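Local coordinates for N2152 (Neocallimastix frontalis, PDB 5U22), which probably hydrolyses arabinosyl linkages in plant polysaccharides, as a family 39 glycoside hydrolase from a rumen anaerobic fungus, at residues A[373-378]-A[414-419]; A[142-147]-A[162-167]; A[53-58]-A[89-94]; A[196-201]-A[233-238]. One frame throughout, in Å; residues are numbered along the deposited sequence.

Contact 1: A[373-378]-A[414-419]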
# COMPACT_ATOMS: atom_id res chain seq x y z
N VAL A 373 15.99 -19.35 -5.53
CA VAL A 373 14.72 -19.01 -6.16
C VAL A 373 13.62 -19.70 -5.36
O VAL A 373 13.65 -20.93 -5.18
CB VAL A 373 14.70 -19.44 -7.64
CG1 VAL A 373 13.38 -19.05 -8.29
CG2 VAL A 373 15.87 -18.81 -8.38
N GLU A 374 12.66 -18.93 -4.86
CA GLU A 374 11.59 -19.46 -4.03
C GLU A 374 10.23 -19.06 -4.57
O GLU A 374 10.09 -18.08 -5.32
CB GLU A 374 11.69 -18.96 -2.58
CG GLU A 374 13.02 -19.13 -1.94
CD GLU A 374 13.06 -18.46 -0.58
OE1 GLU A 374 12.40 -18.98 0.34
OE2 GLU A 374 13.72 -17.41 -0.44
N LYS A 375 9.20 -19.80 -4.15
CA LYS A 375 7.82 -19.45 -4.46
C LYS A 375 6.95 -19.59 -3.22
O LYS A 375 7.25 -20.39 -2.32
CB LYS A 375 7.24 -20.31 -5.58
CG LYS A 375 7.11 -21.80 -5.24
CD LYS A 375 6.47 -22.55 -6.40
CE LYS A 375 6.56 -24.07 -6.22
NZ LYS A 375 5.81 -24.53 -5.03
N ILE A 376 5.88 -18.81 -3.18
CA ILE A 376 4.85 -18.96 -2.16
C ILE A 376 3.55 -19.21 -2.91
O ILE A 376 3.11 -18.36 -3.70
CB ILE A 376 4.76 -17.74 -1.23
CG1 ILE A 376 3.66 -17.95 -0.19
CG2 ILE A 376 4.57 -16.41 -2.01
CD1 ILE A 376 4.03 -19.00 0.84
N ASP A 377 2.97 -20.39 -2.73
CA ASP A 377 1.78 -20.74 -3.48
C ASP A 377 0.53 -20.27 -2.76
O ASP A 377 0.51 -20.10 -1.54
CB ASP A 377 1.71 -22.25 -3.73
CG ASP A 377 2.79 -22.73 -4.68
OD1 ASP A 377 3.26 -21.93 -5.52
OD2 ASP A 377 3.16 -23.92 -4.59
N TRP A 378 -0.54 -20.08 -3.53
CA TRP A 378 -1.79 -19.55 -3.02
C TRP A 378 -2.95 -20.40 -3.52
O TRP A 378 -2.99 -20.74 -4.71
CB TRP A 378 -1.95 -18.10 -3.46
CG TRP A 378 -3.27 -17.46 -3.25
CD1 TRP A 378 -3.63 -16.66 -2.21
CD2 TRP A 378 -4.40 -17.50 -4.14
NE1 TRP A 378 -4.92 -16.20 -2.38
CE2 TRP A 378 -5.41 -16.71 -3.56
CE3 TRP A 378 -4.66 -18.14 -5.35
CZ2 TRP A 378 -6.66 -16.54 -4.15
CZ3 TRP A 378 -5.90 -17.97 -5.94
CH2 TRP A 378 -6.88 -17.18 -5.34
N SER A 414 0.87 -17.46 -7.56
CA SER A 414 2.04 -17.59 -6.69
C SER A 414 2.83 -16.28 -6.63
O SER A 414 2.80 -15.46 -7.55
CB SER A 414 2.95 -18.70 -7.21
OG SER A 414 2.38 -19.99 -7.06
N GLY A 415 3.56 -16.11 -5.54
CA GLY A 415 4.58 -15.08 -5.44
C GLY A 415 5.94 -15.72 -5.63
O GLY A 415 6.16 -16.86 -5.20
N TYR A 416 6.86 -15.00 -6.27
CA TYR A 416 8.20 -15.52 -6.52
C TYR A 416 9.26 -14.59 -5.97
O TYR A 416 9.06 -13.37 -5.91
CB TYR A 416 8.43 -15.72 -8.02
CG TYR A 416 7.45 -16.71 -8.62
CD1 TYR A 416 7.62 -18.08 -8.48
CD2 TYR A 416 6.34 -16.26 -9.33
CE1 TYR A 416 6.73 -18.98 -9.03
CE2 TYR A 416 5.44 -17.15 -9.87
CZ TYR A 416 5.64 -18.50 -9.73
OH TYR A 416 4.74 -19.39 -10.27
N ARG A 417 10.39 -15.16 -5.56
CA ARG A 417 11.53 -14.33 -5.17
C ARG A 417 12.81 -14.92 -5.74
O ARG A 417 13.01 -16.14 -5.71
CB ARG A 417 11.68 -14.19 -3.65
CG ARG A 417 12.82 -13.25 -3.27
CD ARG A 417 12.87 -12.89 -1.78
NE ARG A 417 13.25 -14.02 -0.92
CZ ARG A 417 13.53 -13.91 0.37
NH1 ARG A 417 13.48 -12.72 0.98
NH2 ARG A 417 13.87 -14.99 1.07
N ILE A 418 13.68 -14.05 -6.25
CA ILE A 418 15.06 -14.41 -6.56
C ILE A 418 15.95 -13.65 -5.59
O ILE A 418 15.89 -12.42 -5.53
CB ILE A 418 15.41 -14.09 -8.02
CG1 ILE A 418 14.62 -15.02 -8.93
CG2 ILE A 418 16.91 -14.25 -8.25
CD1 ILE A 418 14.57 -14.57 -10.36
N TYR A 419 16.74 -14.38 -4.80
CA TYR A 419 17.58 -13.80 -3.75
C TYR A 419 19.02 -14.12 -4.08
O TYR A 419 19.40 -15.30 -4.15
CB TYR A 419 17.19 -14.38 -2.38
CG TYR A 419 17.60 -13.54 -1.19
CD1 TYR A 419 16.77 -12.54 -0.70
CD2 TYR A 419 18.79 -13.78 -0.52
CE1 TYR A 419 17.12 -11.78 0.40
CE2 TYR A 419 19.17 -13.02 0.59
CZ TYR A 419 18.33 -12.02 1.04
OH TYR A 419 18.67 -11.26 2.15
O HOH W 1 14.34 -16.31 -2.75
O HOH W 2 -0.30 -20.37 -6.53
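Strands 373-376 and 415-419 run antiparallel, their axes 4.7 Å apart at the closest, with E374-R417 and I376-G415 as hydrogen-bonded pairs and V373-I418 and K375-Y416 as non-hydrogen-bonded pairs. They are neighbours in the beta-sandwich domain of this glycoside hydrolase. E374 N to R417 O and R417 N to E374 O are both 2.9 Å. V373 and I418 lie side by side on one face, where V373 CG2 meets I418 CG1 at 4.0 Å; V405 of strand 403-408 packs on both. K375 CB rests against CD1 of the Y416 ring, whose hydroxyl is bound by the backbone N of N411. The other face carries a salt bridge. R417 NH2 reaches the syn side of E374 OE2 at 2.9 Å, nearly straight at 169°, and the guanidinium is turned 51° from the carboxylate. Y419 CD1 lies over one guanidinium face, and W308 adds a cation-pi contact. Past the strand end, D377 has its CG anti to its own carbonyl carbon (chi1 -68°), which carries the carboxylate back to S414. S414 OG donates to D377 OD1 at 2.6 Å. D377 OD2 takes K375 NZ at 2.8 Å, and N389 is a second partner of that amine. An alanine at D377 is likely to leave K375 without its carboxylate mate and S414 OG without this acceptor. One water accepts from W378 N and donates to S414 OG, 2.8 Å away.

Contact 2: A[142-147]-A[162-167]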
# COMPACT_ATOMS: atom_id res chain seq x y z
N ASN A 142 -4.68 13.32 9.23
CA ASN A 142 -6.14 13.34 9.34
C ASN A 142 -6.75 13.26 7.94
O ASN A 142 -6.58 14.18 7.13
CB ASN A 142 -6.63 14.62 10.02
CG ASN A 142 -6.20 14.73 11.47
OD1 ASN A 142 -5.76 15.79 11.93
ND2 ASN A 142 -6.34 13.64 12.20
N GLU A 143 -7.48 12.19 7.67
CA GLU A 143 -8.13 11.99 6.38
C GLU A 143 -9.58 12.44 6.49
O GLU A 143 -10.33 11.90 7.30
CB GLU A 143 -8.02 10.52 5.96
CG GLU A 143 -8.55 10.22 4.57
CD GLU A 143 -8.51 8.73 4.25
OE1 GLU A 143 -8.28 7.91 5.17
OE2 GLU A 143 -8.71 8.39 3.06
N ILE A 144 -9.96 13.43 5.68
CA ILE A 144 -11.21 14.15 5.91
C ILE A 144 -12.42 13.28 5.57
O ILE A 144 -13.44 13.32 6.28
CB ILE A 144 -11.21 15.48 5.12
CG1 ILE A 144 -10.31 16.49 5.83
CG2 ILE A 144 -12.64 16.04 4.95
CD1 ILE A 144 -10.23 17.86 5.15
N TRP A 145 -12.34 12.48 4.51
CA TRP A 145 -13.51 11.73 4.04
C TRP A 145 -13.05 10.41 3.44
O TRP A 145 -11.87 10.04 3.54
CB TRP A 145 -14.31 12.57 3.05
CG TRP A 145 -15.74 12.12 2.90
CD1 TRP A 145 -16.32 11.55 1.79
CD2 TRP A 145 -16.77 12.18 3.89
NE1 TRP A 145 -17.65 11.27 2.04
CE2 TRP A 145 -17.95 11.66 3.32
CE3 TRP A 145 -16.81 12.65 5.21
CZ2 TRP A 145 -19.15 11.57 4.02
CZ3 TRP A 145 -18.01 12.57 5.91
CH2 TRP A 145 -19.17 12.04 5.31
N ASN A 146 -13.98 9.70 2.80
CA ASN A 146 -13.69 8.41 2.19
C ASN A 146 -14.64 8.23 1.02
O ASN A 146 -15.86 8.22 1.22
CB ASN A 146 -13.86 7.26 3.19
CG ASN A 146 -13.56 5.89 2.59
OD1 ASN A 146 -12.62 5.73 1.80
ND2 ASN A 146 -14.34 4.88 2.97
N GLU A 147 -14.08 8.11 -0.18
CA GLU A 147 -14.84 7.85 -1.40
C GLU A 147 -16.03 8.81 -1.56
O GLU A 147 -17.18 8.37 -1.65
CB GLU A 147 -15.29 6.40 -1.45
CG GLU A 147 -14.09 5.45 -1.34
CD GLU A 147 -14.37 4.04 -1.80
OE1 GLU A 147 -15.55 3.60 -1.77
OE2 GLU A 147 -13.39 3.35 -2.19
N GLN A 162 -17.41 21.85 -0.49
CA GLN A 162 -17.72 22.73 0.64
C GLN A 162 -17.36 22.05 1.96
O GLN A 162 -16.70 22.64 2.82
CB GLN A 162 -19.21 23.14 0.64
CG GLN A 162 -19.68 24.11 -0.49
CD GLN A 162 -21.15 24.65 -0.33
OE1 GLN A 162 -22.13 24.01 -0.73
NE2 GLN A 162 -21.26 25.85 0.20
N MET A 163 -17.78 20.79 2.13
CA MET A 163 -17.42 20.07 3.35
C MET A 163 -15.91 19.93 3.48
O MET A 163 -15.36 20.06 4.58
CB MET A 163 -18.11 18.70 3.36
CG MET A 163 -17.81 17.87 4.61
SD MET A 163 -16.24 16.95 4.52
CE MET A 163 -16.43 16.03 3.02
N TRP A 164 -15.22 19.67 2.36
CA TRP A 164 -13.77 19.57 2.38
C TRP A 164 -13.14 20.86 2.87
O TRP A 164 -12.33 20.87 3.81
CB TRP A 164 -13.22 19.23 0.99
CG TRP A 164 -11.70 19.30 0.95
CD1 TRP A 164 -10.93 20.38 0.65
CD2 TRP A 164 -10.79 18.23 1.27
NE1 TRP A 164 -9.59 20.05 0.75
CE2 TRP A 164 -9.48 18.73 1.13
CE3 TRP A 164 -10.97 16.89 1.65
CZ2 TRP A 164 -8.34 17.95 1.36
CZ3 TRP A 164 -9.83 16.11 1.88
CH2 TRP A 164 -8.54 16.64 1.73
N LYS A 165 -13.48 21.97 2.21
CA LYS A 165 -12.93 23.27 2.59
C LYS A 165 -13.19 23.58 4.06
O LYS A 165 -12.29 24.00 4.79
CB LYS A 165 -13.54 24.35 1.70
CG LYS A 165 -13.26 25.78 2.15
CD LYS A 165 -11.78 26.11 2.15
CE LYS A 165 -11.55 27.60 2.40
NZ LYS A 165 -10.11 27.89 2.63
N GLN A 166 -14.43 23.37 4.51
CA GLN A 166 -14.78 23.75 5.87
C GLN A 166 -14.08 22.86 6.89
O GLN A 166 -13.64 23.33 7.94
CB GLN A 166 -16.30 23.71 6.06
CG GLN A 166 -17.03 24.84 5.30
CD GLN A 166 -18.54 24.62 5.22
OE1 GLN A 166 -19.16 24.13 6.17
NE2 GLN A 166 -19.14 24.98 4.09
N THR A 167 -13.96 21.57 6.59
CA THR A 167 -13.30 20.67 7.53
C THR A 167 -11.80 20.91 7.53
O THR A 167 -11.14 20.82 8.57
CB THR A 167 -13.64 19.22 7.19
OG1 THR A 167 -15.06 19.08 7.11
CG2 THR A 167 -13.10 18.28 8.24
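I144 sets its CD1 methyl squarely over the six-membered ring of W164, a CH-pi contact 3.7 Å from the centroid and only 12° off the ring normal. The contact joins a strand end of the TIM barrel to the outer helix that follows it: I144 comes just after strand 139-143, and W164 lies on helix 160-174. The isoleucine and indole cross at about a right angle. I144 CB also touches W164 CZ3 at 3.6 Å. With CG1 anti to the carbonyl carbon (chi1 -75°), I144 turns CD1 over the indole and leaves CG2 to meet M163 SD at 3.7 Å and T167 CG2 at 4.0 Å. W164 NE1 is hydrogen-bonded to C205 O. An alanine in place of W164 would probably open a gap beneath I144 CD1 and leave C205 O without that donor. W145 adds a Met-aromatic contact: M163 SD sits obliquely to its six-membered ring, 5.1 Å from the centroid. W145 NE1 binds T151 OG1. Within the helix, M163 O accepts from T167 N and T167 OG1, which come from opposite faces of its carbonyl plane. The M163 chain bends at chi2 and chi3, and its CE methyl ends 4.0 Å from W145 CD2.

Contact 3: A[53-58]-A[89-94]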
# COMPACT_ATOMS: atom_id res chain seq x y z
N LYS A 53 -4.01 -11.10 17.53
CA LYS A 53 -3.67 -11.08 18.95
C LYS A 53 -2.16 -11.03 19.14
O LYS A 53 -1.65 -10.27 19.99
CB LYS A 53 -4.27 -12.32 19.62
CG LYS A 53 -4.84 -12.13 21.00
CD LYS A 53 -5.46 -13.44 21.51
CE LYS A 53 -6.94 -13.55 21.14
NZ LYS A 53 -7.61 -14.76 21.73
N ASP A 54 -1.42 -11.80 18.35
CA ASP A 54 0.02 -11.95 18.52
C ASP A 54 0.72 -10.91 17.66
O ASP A 54 1.08 -11.17 16.51
CB ASP A 54 0.43 -13.37 18.13
CG ASP A 54 1.90 -13.66 18.37
OD1 ASP A 54 2.68 -12.71 18.58
OD2 ASP A 54 2.27 -14.85 18.30
N TYR A 55 0.95 -9.73 18.23
CA TYR A 55 1.61 -8.66 17.49
C TYR A 55 3.02 -9.07 17.08
O TYR A 55 3.43 -8.83 15.94
CB TYR A 55 1.66 -7.37 18.32
CG TYR A 55 2.12 -6.16 17.51
CD1 TYR A 55 3.46 -5.94 17.22
CD2 TYR A 55 1.20 -5.24 17.01
CE1 TYR A 55 3.88 -4.86 16.47
CE2 TYR A 55 1.60 -4.16 16.27
CZ TYR A 55 2.94 -3.97 16.00
OH TYR A 55 3.33 -2.89 15.25
N LYS A 56 3.77 -9.71 17.98
CA LYS A 56 5.18 -9.96 17.72
C LYS A 56 5.39 -10.97 16.59
O LYS A 56 6.39 -10.88 15.87
CB LYS A 56 5.87 -10.46 18.99
CG LYS A 56 5.84 -9.45 20.14
CD LYS A 56 6.62 -9.97 21.36
CE LYS A 56 6.50 -9.02 22.54
NZ LYS A 56 7.12 -7.70 22.24
N SER A 57 4.49 -11.95 16.45
CA SER A 57 4.66 -12.96 15.41
C SER A 57 4.05 -12.55 14.09
O SER A 57 4.58 -12.93 13.03
CB SER A 57 4.02 -14.29 15.83
OG SER A 57 4.60 -14.80 17.01
N LEU A 58 2.95 -11.80 14.11
CA LEU A 58 2.15 -11.56 12.92
C LEU A 58 2.25 -10.14 12.37
O LEU A 58 2.09 -9.97 11.16
CB LEU A 58 0.68 -11.91 13.22
CG LEU A 58 0.46 -13.36 13.67
CD1 LEU A 58 -1.02 -13.61 13.98
CD2 LEU A 58 0.97 -14.34 12.63
N GLN A 89 -1.39 2.95 19.34
CA GLN A 89 -0.63 2.47 20.49
C GLN A 89 0.00 1.10 20.21
O GLN A 89 1.16 0.87 20.57
CB GLN A 89 -1.50 2.40 21.74
CG GLN A 89 -0.76 1.90 22.97
CD GLN A 89 0.42 2.78 23.39
OE1 GLN A 89 0.30 4.00 23.51
NE2 GLN A 89 1.57 2.15 23.64
N ARG A 90 -0.74 0.20 19.58
CA ARG A 90 -0.15 -1.09 19.21
C ARG A 90 1.06 -0.88 18.31
O ARG A 90 2.08 -1.56 18.47
CB ARG A 90 -1.17 -2.00 18.53
CG ARG A 90 -2.42 -2.27 19.36
CD ARG A 90 -3.18 -3.48 18.81
NE ARG A 90 -2.46 -4.72 19.11
CZ ARG A 90 -2.80 -5.91 18.64
NH1 ARG A 90 -3.85 -6.05 17.83
NH2 ARG A 90 -2.08 -6.98 18.98
N LEU A 91 0.96 0.06 17.37
CA LEU A 91 2.00 0.24 16.36
C LEU A 91 3.29 0.83 16.92
O LEU A 91 4.31 0.79 16.22
CB LEU A 91 1.48 1.13 15.22
CG LEU A 91 0.50 0.43 14.28
CD1 LEU A 91 -0.18 1.43 13.34
CD2 LEU A 91 1.23 -0.65 13.47
N LYS A 92 3.27 1.36 18.14
CA LYS A 92 4.51 1.84 18.74
C LYS A 92 5.54 0.73 18.86
O LYS A 92 6.74 1.02 18.94
CB LYS A 92 4.24 2.45 20.12
CG LYS A 92 3.55 3.79 20.09
N GLU A 93 5.10 -0.53 18.88
CA GLU A 93 6.03 -1.65 18.90
C GLU A 93 6.79 -1.79 17.59
O GLU A 93 7.84 -2.44 17.56
CB GLU A 93 5.26 -2.94 19.23
CG GLU A 93 6.14 -4.17 19.32
CD GLU A 93 5.53 -5.28 20.17
OE1 GLU A 93 4.31 -5.23 20.45
OE2 GLU A 93 6.28 -6.20 20.56
N SER A 94 6.30 -1.17 16.51
CA SER A 94 7.02 -1.04 15.24
C SER A 94 7.40 0.42 15.04
O SER A 94 6.63 1.18 14.43
CB SER A 94 6.18 -1.54 14.07
OG SER A 94 5.82 -2.89 14.25
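Y55 reaches across to segment 89-94 with its whole side chain. Its CB lies 3.8 Å from R90 NH2. The chi1 of -170° puts CG opposite the backbone N and sends the ring between R90 and E93. Along the CD1-CE1 side, Y55 CD1 meets E93 OE1 at 3.4 Å and Y55 CE1 meets E93 CB at 3.6 Å. The E93 chain slides past the tyrosine in the opposite direction, with the carboxylate plane only 7° from the ring plane. On the other side, Y55 CE2 is 3.4 Å from R90 O, which approaches obliquely. Y55 OH and S94 OG are hydrogen-bonded at 2.7 Å, with S94 OG in the ring plane, and L91 CD2 packs beside the same hydroxyl. S94 ends a type I beta turn that starts at L91, on the way from helix 84-91 to barrel strand 98-102. The short helix 55-58 precedes strand 66-70, so the tyrosine joins the approaches to two adjacent strands of the TIM barrel. D54 is the N-cap of that short helix: its OD1 accepts from S57 N at 2.9 Å, and its OD2 accepts from S57 OG. One face of the R90 guanidinium carries Y55 CD2. The same group donates to P52 O and I48 O, which fixes its rotation. K56 forms a salt bridge with E93 at the surface, but the modelled separation is implausibly short and its exact geometry is doubtful.

Contact 4: A[196-201]-A[233-238]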
# COMPACT_ATOMS: atom_id res chain seq x y z
N PHE A 196 -10.90 18.86 -8.49
CA PHE A 196 -10.58 18.96 -7.07
C PHE A 196 -9.30 19.76 -6.84
O PHE A 196 -9.23 20.56 -5.90
CB PHE A 196 -10.44 17.57 -6.45
CG PHE A 196 -9.91 17.62 -5.05
CD1 PHE A 196 -10.74 18.03 -4.02
CD2 PHE A 196 -8.60 17.29 -4.77
CE1 PHE A 196 -10.27 18.09 -2.72
CE2 PHE A 196 -8.12 17.35 -3.47
CZ PHE A 196 -8.96 17.75 -2.45
N LEU A 197 -8.27 19.51 -7.64
CA LEU A 197 -7.02 20.26 -7.48
C LEU A 197 -7.22 21.74 -7.78
O LEU A 197 -6.68 22.60 -7.08
CB LEU A 197 -5.94 19.68 -8.38
CG LEU A 197 -5.48 18.29 -7.96
CD1 LEU A 197 -4.48 17.74 -8.97
CD2 LEU A 197 -4.88 18.34 -6.57
N GLN A 198 -7.96 22.05 -8.84
CA GLN A 198 -8.22 23.45 -9.17
C GLN A 198 -8.98 24.14 -8.04
O GLN A 198 -8.63 25.25 -7.62
CB GLN A 198 -8.98 23.55 -10.49
CG GLN A 198 -8.10 23.34 -11.71
CD GLN A 198 -8.87 23.43 -13.02
OE1 GLN A 198 -10.03 23.04 -13.09
NE2 GLN A 198 -8.22 23.92 -14.06
N PHE A 199 -10.02 23.49 -7.53
CA PHE A 199 -10.76 24.03 -6.39
C PHE A 199 -9.86 24.24 -5.19
O PHE A 199 -9.92 25.29 -4.53
CB PHE A 199 -11.92 23.09 -6.03
CG PHE A 199 -12.61 23.46 -4.74
CD1 PHE A 199 -13.65 24.38 -4.74
CD2 PHE A 199 -12.19 22.92 -3.53
CE1 PHE A 199 -14.28 24.74 -3.56
CE2 PHE A 199 -12.82 23.28 -2.34
CZ PHE A 199 -13.86 24.19 -2.35
N SER A 200 -9.00 23.26 -4.89
CA SER A 200 -8.25 23.28 -3.65
C SER A 200 -7.08 24.26 -3.71
O SER A 200 -6.76 24.90 -2.70
CB SER A 200 -7.77 21.87 -3.31
OG SER A 200 -8.88 21.04 -3.02
N LYS A 201 -6.43 24.38 -4.87
CA LYS A 201 -5.40 25.40 -5.03
C LYS A 201 -5.99 26.80 -4.85
O LYS A 201 -5.46 27.62 -4.10
CB LYS A 201 -4.74 25.28 -6.40
CG LYS A 201 -3.78 26.43 -6.67
CD LYS A 201 -3.14 26.37 -8.04
CE LYS A 201 -2.08 27.46 -8.19
NZ LYS A 201 -1.49 27.49 -9.54
N LYS A 233 1.94 19.45 -12.39
CA LYS A 233 2.80 20.34 -13.16
C LYS A 233 1.98 21.38 -13.92
O LYS A 233 2.28 22.58 -13.87
CB LYS A 233 3.67 19.54 -14.12
CG LYS A 233 4.95 19.04 -13.47
CD LYS A 233 5.88 18.42 -14.49
CE LYS A 233 5.50 16.97 -14.75
N SER A 234 0.93 20.95 -14.62
CA SER A 234 0.16 21.87 -15.44
C SER A 234 -0.63 22.87 -14.61
O SER A 234 -0.92 23.97 -15.09
CB SER A 234 -0.79 21.09 -16.36
OG SER A 234 -1.92 20.63 -15.66
N LEU A 235 -0.96 22.54 -13.36
CA LEU A 235 -1.72 23.45 -12.50
C LEU A 235 -0.84 24.25 -11.55
O LEU A 235 -1.37 25.06 -10.78
CB LEU A 235 -2.76 22.65 -11.70
CG LEU A 235 -3.84 21.89 -12.48
CD1 LEU A 235 -4.76 21.14 -11.52
CD2 LEU A 235 -4.65 22.86 -13.33
N GLY A 236 0.48 24.04 -11.57
CA GLY A 236 1.37 24.78 -10.69
C GLY A 236 1.24 24.41 -9.23
O GLY A 236 1.19 25.28 -8.36
N ILE A 237 1.18 23.11 -8.94
CA ILE A 237 1.06 22.60 -7.58
C ILE A 237 2.35 21.86 -7.25
O ILE A 237 2.79 20.99 -8.02
CB ILE A 237 -0.17 21.68 -7.44
CG1 ILE A 237 -1.45 22.47 -7.74
CG2 ILE A 237 -0.22 21.05 -6.05
CD1 ILE A 237 -2.70 21.62 -7.83
N SER A 238 2.98 22.21 -6.14
CA SER A 238 4.20 21.52 -5.74
C SER A 238 3.88 20.06 -5.43
O SER A 238 2.81 19.73 -4.89
CB SER A 238 4.86 22.20 -4.55
OG SER A 238 3.97 22.36 -3.47
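L235, in the last turn of helix 221-235, enters the contact first and sets its methyls against L197 and Q198. L235 CD1 touches L197 CB at 3.7 Å. L235 CD2 lies 3.8 Å from both CG and NE2 of Q198, whose side chain crosses the leucine at about a right angle. The carbonyl of L235 is also engaged. K201 NZ donates to L235 O at 2.7 Å, with a C=O...donor angle of 152° and the amine a little tilted from the carbonyl plane. The lysine gets there as a straight rod: CG opposite the backbone N (chi1 173°) and every later torsion extended. Its positive charge at the C-terminal end of the helix would probably be favourable to the helix dipole. G236 follows with a positive phi of 70° and closes the helix in a Schellman motif. A side chain would be tight here, since a CB on this residue would come close to K201 NZ. I237 comes next and points into the contact. Its CD1 meets L197 CB at 3.8 Å and L197 CD2 at 4.1 Å, so L197 CB is shared between I237 and L235. I237 CG1 also lies near K201 CD. Helices 190-202 and 221-235 are outer helices of the TIM barrel, one before strand 209-212 and the other before strand 242-247. L197 also packs on Y228 and L231 of helix 221-235, while on the other flank of helix 190-202 F196 and S200 pack on W164 of helix 160-174.

From the N terminus, contact 3 comes first: segment 53-58 meets 89-94, closing a loop that holds barrel strand 66-70. Contact 2 closes a shorter loop, from the end of strand 139-143 to helix 160-174. Contact 4 follows, and its loop between helices 190-202 and 221-235 contains strand 209-212. Contact 1 is last and joins two strands of the beta sandwich. All four lie in series, so none nests or crosses. Contacts 2 and 4 touch: W164 CE2 is 3.7 Å from F196 CZ, linking successive outer helices. Contact 1 sits on the opposite side of the chain's centre from both, with its centre about 26 Å from that of contact 3.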